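Local coordinates for acetyl xylan esterase (Paenibacillus sp. R4, PDB 6AGQ), which probably removes acetyl groups from xylan and other acetylated substrates, acting as a cold-active esterase of the alpha/beta-hydrolase clan, at residues Asp13-Leu18 and Tyr286-Gly291; Leu211-Arg216 and Asp254-Ala259; Ala42-Val47 and Ser56-Val61; Gly72-Pro77 and Cys169-Val174. All blocks are in the same frame, centred on the assembly; numbering follows the deposited sequence.

Interaction 1: Asp13-Leu18 and Tyr286-Gly291; sequences DYKPEL and YNHLAG
The imidazole of His288 is held between the methyl of Leu18 and the aliphatic stem of Lys15. Leu18 CD2 stands over the centre of one ring face, 3.7 Å from the His288 ring centroid and 11° off its normal. Lys15 CG lies over the opposite face, displaced toward the rim and 4.0 Å from the same centroid. Both are CH-pi contacts. With CG turned away from the backbone N (chi1 -174°), the extended lysine chain is carried past the imidazole to the neighbouring peptide, where Lys15 CE comes within 3.5 Å of Asn287 O. A single hydrogen bond crosses the contact: Asn287 ND2 donates to Tyr14 O at 2.7 Å, with an angle of 164° at the hydrogen. The acceptor lies close to the Asn287 amide plane, but the donor sits well above the Tyr14 carbonyl plane, so this nearly straight bond does not follow a carbonyl lone pair. In the next shell, His288 ND1 is hydrogen-bonded to Ala284 O of helix 279-286, which limits rotation of the ring. A type I beta turn from Tyr286 to Leu289, closed by Leu289 N to Tyr286 O at 3.3 Å, puts Asn287 and His288 at its central positions. The contact joins the N-terminal loop preceding helix 24-36 to the turn between helix 279-286 and strand 293-298, an outermost strand, within this chain, of the alpha/beta-hydrolase sheet.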
loop_
_atom_site.group_PDB
_atom_site.type_symbol
_atom_site.label_atom_id
_atom_site.label_comp_id
_atom_site.label_asym_id
_atom_site.label_seq_id
_atom_site.Cartn_x
_atom_site.Cartn_y
_atom_site.Cartn_z
ATOM N N ASP A 13 13.174 30.158 -12.128
ATOM C CA ASP A 13 13.079 31.559 -11.701
ATOM C C ASP A 13 12.817 31.631 -10.193
ATOM O O ASP A 13 12.571 32.738 -9.673
ATOM C CB ASP A 13 11.888 32.264 -12.374
ATOM C CG ASP A 13 12.048 32.469 -13.889
ATOM O OD1 ASP A 13 13.135 32.227 -14.471
ATOM O OD2 ASP A 13 11.028 32.897 -14.489
ATOM N N TYR A 14 12.819 30.474 -9.497
ATOM C CA TYR A 14 12.395 30.402 -8.090
ATOM C C TYR A 14 13.545 30.795 -7.174
ATOM O O TYR A 14 14.504 30.053 -6.987
ATOM C CB TYR A 14 11.836 29.021 -7.700
ATOM C CG TYR A 14 11.280 28.974 -6.278
ATOM C CD1 TYR A 14 10.375 29.935 -5.814
ATOM C CD2 TYR A 14 11.664 27.966 -5.390
ATOM C CE1 TYR A 14 9.864 29.883 -4.514
ATOM C CE2 TYR A 14 11.163 27.910 -4.094
ATOM C CZ TYR A 14 10.277 28.850 -3.642
ATOM O OH TYR A 14 9.819 28.778 -2.307
ATOM N N LYS A 15 13.418 31.967 -6.590
ATOM C CA LYS A 15 14.452 32.562 -5.810
ATOM C C LYS A 15 13.778 33.245 -4.605
ATOM O O LYS A 15 13.692 34.451 -4.538
ATOM C CB LYS A 15 15.218 33.528 -6.706
ATOM C CG LYS A 15 16.427 34.105 -6.026
ATOM C CD LYS A 15 17.391 34.744 -7.020
ATOM C CE LYS A 15 18.503 35.338 -6.189
ATOM N NZ LYS A 15 19.568 35.991 -6.947
ATOM N N PRO A 16 13.326 32.456 -3.616
ATOM C CA PRO A 16 12.669 33.032 -2.437
ATOM C C PRO A 16 13.631 33.857 -1.582
ATOM O O PRO A 16 14.844 33.760 -1.759
ATOM C CB PRO A 16 12.217 31.780 -1.657
ATOM C CG PRO A 16 13.274 30.765 -2.012
ATOM C CD PRO A 16 13.695 31.054 -3.404
ATOM N N GLU A 17 13.101 34.648 -0.660
ATOM C CA GLU A 17 13.901 35.553 0.188
ATOM C C GLU A 17 14.823 34.764 1.146
ATOM O O GLU A 17 14.463 33.696 1.663
ATOM C CB GLU A 17 12.955 36.571 0.921
ATOM C CG GLU A 17 13.147 36.785 2.436
ATOM C CD GLU A 17 12.113 37.738 3.103
ATOM O OE1 GLU A 17 10.983 37.941 2.597
ATOM O OE2 GLU A 17 12.423 38.301 4.177
ATOM N N LEU A 18 16.033 35.258 1.365
ATOM C CA LEU A 18 16.892 34.633 2.369
ATOM C C LEU A 18 16.302 34.810 3.800
ATOM O O LEU A 18 15.667 35.796 4.129
ATOM C CB LEU A 18 18.331 35.145 2.299
ATOM C CG LEU A 18 19.068 34.866 0.982
ATOM C CD1 LEU A 18 20.384 35.652 0.924
ATOM C CD2 LEU A 18 19.332 33.369 0.799
ATOM N N TYR A 286 20.213 26.456 -5.315
ATOM C CA TYR A 286 20.874 26.640 -6.656
ATOM C C TYR A 286 20.753 28.086 -7.164
ATOM O O TYR A 286 21.721 28.695 -7.558
ATOM C CB TYR A 286 20.254 25.674 -7.704
ATOM C CG TYR A 286 20.870 25.767 -9.096
ATOM C CD1 TYR A 286 22.128 25.247 -9.321
ATOM C CD2 TYR A 286 20.219 26.402 -10.163
ATOM C CE1 TYR A 286 22.733 25.325 -10.530
ATOM C CE2 TYR A 286 20.827 26.490 -11.412
ATOM C CZ TYR A 286 22.099 25.937 -11.582
ATOM O OH TYR A 286 22.841 25.938 -12.777
ATOM N N ASN A 287 19.587 28.677 -7.043
ATOM C CA ASN A 287 19.364 30.040 -7.580
ATOM C C ASN A 287 19.959 31.168 -6.725
ATOM O O ASN A 287 19.953 32.327 -7.156
ATOM C CB ASN A 287 17.855 30.278 -7.825
ATOM C CG ASN A 287 17.350 29.528 -9.023
ATOM O OD1 ASN A 287 18.093 29.322 -9.965
ATOM N ND2 ASN A 287 16.104 29.088 -8.990
ATOM N N HIS A 288 20.483 30.827 -5.548
ATOM C CA HIS A 288 21.250 31.723 -4.689
ATOM C C HIS A 288 22.771 31.527 -4.693
ATOM O O HIS A 288 23.482 32.284 -4.101
ATOM C CB HIS A 288 20.733 31.599 -3.220
ATOM C CG HIS A 288 19.520 32.420 -2.950
ATOM N ND1 HIS A 288 18.266 31.866 -2.802
ATOM C CD2 HIS A 288 19.357 33.764 -2.845
ATOM C CE1 HIS A 288 17.389 32.826 -2.578
ATOM N NE2 HIS A 288 18.022 33.987 -2.603
ATOM N N LEU A 289 23.279 30.524 -5.364
ATOM C CA LEU A 289 24.736 30.331 -5.478
ATOM C C LEU A 289 25.352 31.605 -6.033
ATOM O O LEU A 289 24.794 32.194 -6.939
ATOM C CB LEU A 289 25.041 29.157 -6.391
ATOM C CG LEU A 289 24.635 27.770 -5.834
ATOM C CD1 LEU A 289 24.795 26.742 -6.909
ATOM C CD2 LEU A 289 25.475 27.353 -4.633
ATOM N N ALA A 290 26.446 32.048 -5.441
ATOM C CA ALA A 290 27.107 33.266 -5.858
ATOM C C ALA A 290 28.093 32.986 -7.035
ATOM O O ALA A 290 28.281 33.854 -7.899
ATOM C CB ALA A 290 27.824 33.914 -4.664
ATOM N N GLY A 291 28.676 31.785 -7.115
ATOM C CA GLY A 291 29.716 31.516 -8.141
ATOM C C GLY A 291 29.143 30.817 -9.357
ATOM O O GLY A 291 27.977 30.508 -9.372
#

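Interaction 2: Leu211-Arg216 and Asp254-Ala259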
loop_
_atom_site.group_PDB
_atom_site.type_symbol
_atom_site.label_atom_id
_atom_site.label_comp_id
_atom_site.label_asym_id
_atom_site.label_seq_id
_atom_site.Cartn_x
_atom_site.Cartn_y
_atom_site.Cartn_z
ATOM N N LEU A 211 18.371 19.558 3.839
ATOM C CA LEU A 211 18.699 20.745 4.660
ATOM C C LEU A 211 18.587 22.077 3.911
ATOM O O LEU A 211 19.316 23.032 4.222
ATOM C CB LEU A 211 20.099 20.666 5.316
ATOM C CG LEU A 211 20.483 19.281 5.882
ATOM C CD1 LEU A 211 21.982 19.080 6.143
ATOM C CD2 LEU A 211 19.664 19.022 7.134
ATOM N N CYS A 212 17.652 22.172 2.969
ATOM C CA CYS A 212 17.443 23.409 2.195
ATOM C C CYS A 212 15.990 23.818 2.335
ATOM O O CYS A 212 15.089 22.984 2.327
ATOM C CB CYS A 212 17.775 23.269 0.697
ATOM S SG CYS A 212 19.520 22.843 0.300
ATOM N N HIS A 213 15.801 25.129 2.404
ATOM C CA HIS A 213 14.530 25.774 2.461
ATOM C C HIS A 213 13.565 25.088 3.427
ATOM O O HIS A 213 12.497 24.637 3.002
ATOM C CB HIS A 213 14.014 25.891 1.009
ATOM C CG HIS A 213 12.986 26.956 0.821
ATOM N ND1 HIS A 213 12.690 27.888 1.797
ATOM C CD2 HIS A 213 12.199 27.256 -0.240
ATOM C CE1 HIS A 213 11.737 28.698 1.358
ATOM N NE2 HIS A 213 11.413 28.326 0.131
ATOM N N PHE A 214 13.988 24.973 4.702
ATOM C CA PHE A 214 13.275 24.180 5.739
ATOM C C PHE A 214 11.753 24.358 5.871
ATOM O O PHE A 214 11.016 23.388 5.999
ATOM C CB PHE A 214 13.871 24.386 7.123
ATOM C CG PHE A 214 15.175 23.636 7.360
ATOM C CD1 PHE A 214 15.181 22.252 7.528
ATOM C CD2 PHE A 214 16.377 24.323 7.440
ATOM C CE1 PHE A 214 16.352 21.559 7.768
ATOM C CE2 PHE A 214 17.556 23.648 7.669
ATOM C CZ PHE A 214 17.543 22.257 7.834
ATOM N N ARG A 215 11.295 25.584 5.935
ATOM C CA ARG A 215 9.896 25.853 6.161
ATOM C C ARG A 215 9.031 25.392 4.972
ATOM O O ARG A 215 7.933 24.916 5.153
ATOM C CB ARG A 215 9.704 27.329 6.427
ATOM C CG ARG A 215 8.303 27.677 6.924
ATOM C CD ARG A 215 8.061 29.169 6.757
ATOM N NE ARG A 215 8.689 29.925 7.838
ATOM C CZ ARG A 215 8.134 30.127 9.032
ATOM N NH1 ARG A 215 6.921 29.630 9.370
ATOM N NH2 ARG A 215 8.810 30.826 9.908
ATOM N N ARG A 216 9.558 25.447 3.772
ATOM C CA ARG A 216 8.846 24.909 2.619
ATOM C C ARG A 216 8.849 23.367 2.578
ATOM O O ARG A 216 7.814 22.748 2.352
ATOM C CB ARG A 216 9.362 25.504 1.328
ATOM C CG ARG A 216 8.532 25.074 0.130
ATOM C CD ARG A 216 9.030 25.704 -1.162
ATOM N NE ARG A 216 8.401 25.035 -2.297
ATOM C CZ ARG A 216 7.164 25.292 -2.763
ATOM N NH1 ARG A 216 6.688 24.568 -3.770
ATOM N NH2 ARG A 216 6.400 26.253 -2.250
ATOM N N ASP A 254 20.527 26.493 7.014
ATOM C CA ASP A 254 19.771 26.293 5.786
ATOM C C ASP A 254 20.693 26.426 4.557
ATOM O O ASP A 254 21.318 27.460 4.338
ATOM C CB ASP A 254 18.598 27.259 5.695
ATOM C CG ASP A 254 17.547 26.830 4.664
ATOM O OD1 ASP A 254 17.897 26.575 3.479
ATOM O OD2 ASP A 254 16.355 26.763 5.047
ATOM N N GLY A 255 20.745 25.371 3.746
ATOM C CA GLY A 255 21.573 25.376 2.531
ATOM C C GLY A 255 21.333 26.540 1.566
ATOM O O GLY A 255 22.246 26.971 0.888
ATOM N N MET A 256 20.115 27.039 1.500
ATOM C CA MET A 256 19.817 28.253 0.737
ATOM C C MET A 256 20.613 29.495 1.230
ATOM O O MET A 256 21.175 30.264 0.444
ATOM C CB MET A 256 18.324 28.494 0.853
ATOM C CG MET A 256 17.781 29.751 0.196
ATOM S SD MET A 256 15.992 29.647 0.340
ATOM C CE MET A 256 15.666 30.299 1.981
ATOM N N ASN A 257 20.691 29.677 2.540
ATOM C CA ASN A 257 21.571 30.701 3.101
ATOM C C ASN A 257 23.067 30.406 2.929
ATOM O O ASN A 257 23.827 31.368 2.756
ATOM C CB ASN A 257 21.250 30.934 4.591
ATOM C CG ASN A 257 19.849 31.420 4.794
ATOM O OD1 ASN A 257 19.312 32.190 3.977
ATOM N ND2 ASN A 257 19.229 30.985 5.882
ATOM N N MET A 258 23.510 29.119 3.067
ATOM C CA MET A 258 24.897 28.758 2.716
ATOM C C MET A 258 25.255 29.047 1.250
ATOM O O MET A 258 26.347 29.594 0.956
ATOM C CB MET A 258 25.170 27.243 2.931
ATOM C CG MET A 258 24.977 26.771 4.344
ATOM S SD MET A 258 26.066 27.690 5.396
ATOM C CE MET A 258 25.408 27.115 6.971
ATOM N N ALA A 259 24.352 28.664 0.342
ATOM C CA ALA A 259 24.526 28.902 -1.141
ATOM C C ALA A 259 24.878 30.336 -1.494
ATOM O O ALA A 259 25.656 30.597 -2.390
ATOM C CB ALA A 259 23.267 28.530 -1.913
#
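This is a buried polar junction in which the N-terminal ends of two helices, 214-219 and 255-259, are tied together by the carboxylate of Asp254. Asp254 OD1 accepts from His213 N at 2.8 Å on its syn side, and Asp254 OD2 accepts from Phe214 N at 3.0 Å, also syn; these two bonds clasp consecutive amides at the start of helix 214-219. The anti lone pair of Asp254 OD1 takes Met256 N at 3.0 Å, the N-cap bond of the residue's own helix. Beside the carboxylate, Gly255 N donates to Leu211 O at 2.8 Å with an angle of 174°. The His213 ring has Met256 SD over one face, 4.2 Å from the centroid and 22° off the normal, and Arg216 CB over the other, while His213 NE2 is hydrogen-bonded to Tyr14 OH. Without the carboxylate, as with an alanine here, the amides of His213, Phe214 and Met256 would probably lose their shared acceptor and the two helix starts their link. A bound zinc ion lies about 4 Å from the Asp254 side chain. With three N-H donors, two helix N-terminal ends and a nearby cation around it, the buried carboxylate is likely to be stabilised as an anion.

Interaction 3: Ala42-Val47 and Ser56-Val61; sequences AQVNLV and SIYDVV
Leu46 places CG anti to its backbone N (chi1 -171°), while Tyr58 swings its ring to the side of its own N (chi1 -61°), and together these torsions bring Leu46 CD1 over one face of the tyrosine ring. CD1 is 3.9 Å from the Tyr58 ring centroid, displaced toward the rim, which fits a CH-pi contact. These two form a non-hydrogen-bonded antiparallel pair, as do Val44 and Val60, whose CG2 atoms lie side by side at 3.8 Å on the same face of the sheet. The backbone evidence for the register is direct. Gln43 N donates to Val61 O at 2.9 Å. Val61 N returns a bond to Gln43 O at 3.1 Å; Asn45 and Asp59 exchange a second such couple. Further along, Val47 N meets Ile57 O at 2.8 Å, but the reciprocal link is made by a water. It donates to Val47 O at 2.8 Å. It accepts from Ile57 N at 2.9 Å. Next to it, Val47 CG2 packs on Ile57 CG2 at 3.7 Å. The Tyr58 side chain also touches Tyr74 of strand 69-77. A serine here would probably strip Leu46 CD1 of its aromatic face and open a gap beside Tyr74. Phe167 of helix 153-170 packs on Val44 and Val60, whereas on the other face Asp59 OD1 forms a salt bridge with Arg99. The N-to-C directions of 43-46 and 56-61 differ by 148°, antiparallel with some twist, as in a beta hairpin; strand 43-46 is outermost in this chain's mixed sheet.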
loop_
_atom_site.group_PDB
_atom_site.type_symbol
_atom_site.label_atom_id
_atom_site.label_comp_id
_atom_site.label_asym_id
_atom_site.label_seq_id
_atom_site.Cartn_x
_atom_site.Cartn_y
_atom_site.Cartn_z
ATOM N N ALA A 42 44.697 13.976 14.524
ATOM C CA ALA A 42 44.596 12.964 13.469
ATOM C C ALA A 42 45.428 11.677 13.753
ATOM O O ALA A 42 46.610 11.748 14.021
ATOM C CB ALA A 42 44.996 13.560 12.130
ATOM N N GLN A 43 44.772 10.522 13.740
ATOM C CA GLN A 43 45.450 9.242 13.728
ATOM C C GLN A 43 45.104 8.606 12.379
ATOM O O GLN A 43 43.961 8.676 11.880
ATOM C CB GLN A 43 45.032 8.327 14.877
ATOM C CG GLN A 43 45.204 8.872 16.314
ATOM C CD GLN A 43 44.458 8.011 17.362
ATOM O OE1 GLN A 43 43.508 8.475 18.009
ATOM N NE2 GLN A 43 44.873 6.736 17.507
ATOM N N VAL A 44 46.101 8.016 11.760
ATOM C CA VAL A 44 45.922 7.337 10.519
ATOM C C VAL A 44 46.516 5.906 10.634
ATOM O O VAL A 44 47.494 5.690 11.316
ATOM C CB VAL A 44 46.557 8.234 9.479
ATOM C CG1 VAL A 44 46.626 7.552 8.165
ATOM C CG2 VAL A 44 45.758 9.534 9.355
ATOM N N ASN A 45 45.966 4.947 9.928
ATOM C CA ASN A 45 46.415 3.535 10.023
ATOM C C ASN A 45 46.215 2.844 8.650
ATOM O O ASN A 45 45.091 2.740 8.190
ATOM C CB ASN A 45 45.537 2.888 11.114
ATOM C CG ASN A 45 45.585 1.393 11.135
ATOM O OD1 ASN A 45 46.524 0.773 10.652
ATOM N ND2 ASN A 45 44.566 0.794 11.739
ATOM N N LEU A 46 47.279 2.397 8.001
ATOM C CA LEU A 46 47.178 1.775 6.676
ATOM C C LEU A 46 46.429 0.451 6.781
ATOM O O LEU A 46 46.678 -0.337 7.693
ATOM C CB LEU A 46 48.550 1.532 6.095
ATOM C CG LEU A 46 48.739 1.088 4.659
ATOM C CD1 LEU A 46 48.318 2.186 3.697
ATOM C CD2 LEU A 46 50.237 0.807 4.436
ATOM N N VAL A 47 45.471 0.242 5.882
ATOM C CA VAL A 47 44.795 -1.030 5.774
ATOM C C VAL A 47 45.700 -1.964 4.977
ATOM O O VAL A 47 46.011 -1.676 3.799
ATOM C CB VAL A 47 43.408 -0.915 5.096
ATOM C CG1 VAL A 47 42.867 -2.321 4.807
ATOM C CG2 VAL A 47 42.451 -0.147 6.013
ATOM N N SER A 56 46.379 3.174 -1.863
ATOM C CA SER A 56 46.563 3.052 -0.429
ATOM C C SER A 56 45.315 3.527 0.291
ATOM O O SER A 56 44.752 4.613 -0.047
ATOM C CB SER A 56 47.786 3.841 0.042
ATOM O OG SER A 56 48.903 3.430 -0.746
ATOM N N ILE A 57 44.941 2.762 1.314
ATOM C CA ILE A 57 43.702 2.958 2.109
ATOM C C ILE A 57 43.999 3.139 3.571
ATOM O O ILE A 57 44.553 2.233 4.175
ATOM C CB ILE A 57 42.734 1.740 1.982
ATOM C CG1 ILE A 57 42.215 1.627 0.549
ATOM C CG2 ILE A 57 41.552 1.826 2.959
ATOM C CD1 ILE A 57 41.880 0.203 0.190
ATOM N N TYR A 58 43.590 4.285 4.146
ATOM C CA TYR A 58 43.792 4.569 5.543
ATOM C C TYR A 58 42.510 4.649 6.291
ATOM O O TYR A 58 41.566 5.276 5.863
ATOM C CB TYR A 58 44.522 5.886 5.707
ATOM C CG TYR A 58 45.900 5.884 5.065
ATOM C CD1 TYR A 58 47.020 5.494 5.785
ATOM C CD2 TYR A 58 46.046 6.214 3.729
ATOM C CE1 TYR A 58 48.292 5.495 5.190
ATOM C CE2 TYR A 58 47.285 6.202 3.106
ATOM C CZ TYR A 58 48.410 5.831 3.839
ATOM O OH TYR A 58 49.615 5.802 3.190
ATOM N N ASP A 59 42.500 4.001 7.440
ATOM C CA ASP A 59 41.537 4.138 8.427
ATOM C C ASP A 59 41.938 5.399 9.220
ATOM O O ASP A 59 43.084 5.569 9.605
ATOM C CB ASP A 59 41.593 2.882 9.327
ATOM C CG ASP A 59 40.353 2.720 10.151
ATOM O OD1 ASP A 59 39.489 3.610 10.020
ATOM O OD2 ASP A 59 40.231 1.731 10.927
ATOM N N VAL A 60 40.986 6.297 9.441
ATOM C CA VAL A 60 41.308 7.658 9.872
ATOM C C VAL A 60 40.358 8.031 11.017
ATOM O O VAL A 60 39.159 7.676 10.959
ATOM C CB VAL A 60 41.196 8.553 8.628
ATOM C CG1 VAL A 60 40.847 9.971 8.956
ATOM C CG2 VAL A 60 42.469 8.421 7.794
ATOM N N VAL A 61 40.900 8.683 12.060
ATOM C CA VAL A 61 40.120 9.312 13.142
ATOM C C VAL A 61 40.706 10.699 13.424
ATOM O O VAL A 61 41.949 10.873 13.436
ATOM C CB VAL A 61 39.969 8.404 14.393
ATOM C CG1 VAL A 61 41.303 7.996 14.999
ATOM C CG2 VAL A 61 39.092 9.074 15.440
HETATM O O HOH W 1 46.028 0.076 1.562
#

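Interaction 4: Gly72-Pro77 and Cys169-Val174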
loop_
_atom_site.group_PDB
_atom_site.type_symbol
_atom_site.label_atom_id
_atom_site.label_comp_id
_atom_site.label_asym_id
_atom_site.label_seq_id
_atom_site.Cartn_x
_atom_site.Cartn_y
_atom_site.Cartn_z
ATOM N N GLY A 72 36.826 7.911 9.495
ATOM C CA GLY A 72 36.765 7.973 8.060
ATOM C C GLY A 72 37.692 7.015 7.342
ATOM O O GLY A 72 38.383 6.141 7.954
ATOM N N TRP A 73 37.655 7.164 6.023
ATOM C CA TRP A 73 38.495 6.421 5.138
ATOM C C TRP A 73 39.159 7.460 4.261
ATOM O O TRP A 73 38.474 8.258 3.700
ATOM C CB TRP A 73 37.717 5.458 4.238
ATOM C CG TRP A 73 36.992 4.309 4.838
ATOM C CD1 TRP A 73 35.686 4.068 4.732
ATOM C CD2 TRP A 73 37.562 3.187 5.536
ATOM N NE1 TRP A 73 35.371 2.878 5.330
ATOM C CE2 TRP A 73 36.502 2.322 5.856
ATOM C CE3 TRP A 73 38.848 2.852 5.938
ATOM C CZ2 TRP A 73 36.681 1.107 6.597
ATOM C CZ3 TRP A 73 39.046 1.632 6.647
ATOM C CH2 TRP A 73 37.950 0.790 6.971
ATOM N N TYR A 74 40.476 7.374 4.122
ATOM C CA TYR A 74 41.274 8.262 3.290
ATOM C C TYR A 74 41.985 7.351 2.295
ATOM O O TYR A 74 42.567 6.364 2.683
ATOM C CB TYR A 74 42.309 9.016 4.132
ATOM C CG TYR A 74 43.268 9.883 3.328
ATOM C CD1 TYR A 74 42.786 10.982 2.607
ATOM C CD2 TYR A 74 44.623 9.673 3.361
ATOM C CE1 TYR A 74 43.604 11.800 1.875
ATOM C CE2 TYR A 74 45.495 10.503 2.622
ATOM C CZ TYR A 74 44.968 11.557 1.875
ATOM O OH TYR A 74 45.773 12.390 1.136
ATOM N N VAL A 75 41.856 7.648 1.029
ATOM C CA VAL A 75 42.303 6.789 -0.074
ATOM C C VAL A 75 43.142 7.647 -1.023
ATOM O O VAL A 75 42.746 8.816 -1.381
ATOM C CB VAL A 75 41.088 6.175 -0.830
ATOM C CG1 VAL A 75 41.536 5.356 -1.979
ATOM C CG2 VAL A 75 40.243 5.283 0.083
ATOM N N THR A 76 44.298 7.113 -1.416
ATOM C CA THR A 76 45.146 7.750 -2.477
ATOM C C THR A 76 45.675 6.723 -3.488
ATOM O O THR A 76 45.798 5.516 -3.153
ATOM C CB THR A 76 46.378 8.509 -1.912
ATOM O OG1 THR A 76 47.401 7.589 -1.595
ATOM C CG2 THR A 76 46.041 9.253 -0.674
ATOM N N PRO A 77 45.991 7.188 -4.722
ATOM C CA PRO A 77 46.734 6.309 -5.620
ATOM C C PRO A 77 47.995 5.768 -4.920
ATOM O O PRO A 77 48.610 6.498 -4.149
ATOM C CB PRO A 77 47.137 7.223 -6.759
ATOM C CG PRO A 77 46.320 8.472 -6.624
ATOM C CD PRO A 77 46.014 8.591 -5.181
ATOM N N CYS A 169 43.830 19.061 4.298
ATOM C CA CYS A 169 44.893 20.087 4.116
ATOM C C CYS A 169 46.166 19.799 4.930
ATOM O O CYS A 169 47.266 20.126 4.510
ATOM C CB CYS A 169 44.387 21.477 4.444
ATOM S SG CYS A 169 43.252 22.028 3.173
ATOM N N SER A 170 46.003 19.148 6.073
ATOM C CA SER A 170 47.170 18.596 6.791
ATOM C C SER A 170 47.937 17.449 6.089
ATOM O O SER A 170 49.060 17.141 6.514
ATOM C CB SER A 170 46.756 18.118 8.177
ATOM O OG SER A 170 46.134 16.839 8.082
ATOM N N ARG A 171 47.381 16.802 5.055
ATOM C CA ARG A 171 48.140 15.759 4.318
ATOM C C ARG A 171 49.143 16.442 3.410
ATOM O O ARG A 171 48.800 17.332 2.655
ATOM C CB ARG A 171 47.233 14.819 3.500
ATOM C CG ARG A 171 46.086 14.161 4.282
ATOM C CD ARG A 171 46.582 13.259 5.422
ATOM N NE ARG A 171 46.692 13.965 6.701
ATOM C CZ ARG A 171 47.267 13.502 7.814
ATOM N NH1 ARG A 171 47.794 12.303 7.865
ATOM N NH2 ARG A 171 47.261 14.245 8.913
ATOM N N GLU A 172 50.402 16.046 3.482
ATOM C CA GLU A 172 51.435 16.754 2.727
ATOM C C GLU A 172 51.310 16.548 1.213
ATOM O O GLU A 172 51.570 17.459 0.450
ATOM C CB GLU A 172 52.828 16.398 3.252
ATOM C CG GLU A 172 53.042 16.929 4.681
ATOM C CD GLU A 172 53.173 18.467 4.814
ATOM O OE1 GLU A 172 53.454 19.200 3.809
ATOM O OE2 GLU A 172 52.999 18.940 5.973
ATOM N N GLU A 173 50.841 15.377 0.798
ATOM C CA GLU A 173 50.605 15.088 -0.618
ATOM C C GLU A 173 49.446 15.879 -1.253
ATOM O O GLU A 173 49.393 15.999 -2.483
ATOM C CB GLU A 173 50.414 13.571 -0.848
ATOM C CG GLU A 173 49.141 12.957 -0.254
ATOM C CD GLU A 173 49.246 12.503 1.230
ATOM O OE1 GLU A 173 50.259 12.883 1.943
ATOM O OE2 GLU A 173 48.289 11.784 1.696
ATOM N N VAL A 174 48.528 16.407 -0.423
ATOM C CA VAL A 174 47.348 17.075 -0.946
ATOM C C VAL A 174 47.643 18.507 -1.404
ATOM O O VAL A 174 48.382 19.240 -0.758
ATOM C CB VAL A 174 46.179 17.000 0.064
ATOM C CG1 VAL A 174 45.090 17.989 -0.278
ATOM C CG2 VAL A 174 45.611 15.565 0.050
#
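The two backbones stay well apart, with Tyr74 CA 10.2 Å from Arg171 CA and Thr76 CA 9.3 Å from Glu173 CA, so side chains must span the gap. Tyr74 reaches across with CG anti to its backbone N (chi1 175°), and Tyr74 OH donates to Glu173 OE2 at 2.6 Å. The acceptor oxygen lies at the ring edge, near the ring plane, but the hydroxyl arrives from above the carboxylate plane, 37° out of it. Glu173 meets it by folding back: its CG sits between the backbone N and the carbonyl carbon (chi1 68°), and the chain bends again at chi2. Val174 CG2 is 3.4 Å from Tyr74 OH, and Arg171 CG approaches the ring obliquely, 3.6 Å from Tyr74 OH. The guanidinium of Arg171 turns elsewhere, gripping Ser170 OG side-on with NH2 at 2.9 Å and NE at 3.2 Å; Ser170 OG lies in the guanidinium plane and is also bonded to Phe167 O. A type I beta turn from Arg171 to Val174 presents all three partners to the tyrosine. The contact fastens strand 69-77 to the turn leading from helix 153-170 back to the central sheet, a helix-to-strand connection of the alpha/beta-hydrolase fold.

How the interactions relate
From the N terminus, the 13-18 segment opens a loop that closes only at 286-291, so interaction 1 encloses the other three. Within it, interactions 3, 4 and 2 close in turn, in series and without crossing. Interaction 3 closes a short hairpin; interaction 4 a longer loop that takes in strands 86-92 and 114-118 and most of helix 153-170; interaction 2 a largely helical excursion. Two regions emerge, on opposite sides of the chain's centre. Interactions 3 and 4 share neighbouring strands, linked by probable hydrogen bonds Ser56 N to Thr76 O and Tyr58 N to Tyr74 O, each 2.7 Å. Interactions 1 and 2 meet through Tyr14 OH and His213 NE2 (2.9 Å, a probable hydrogen bond).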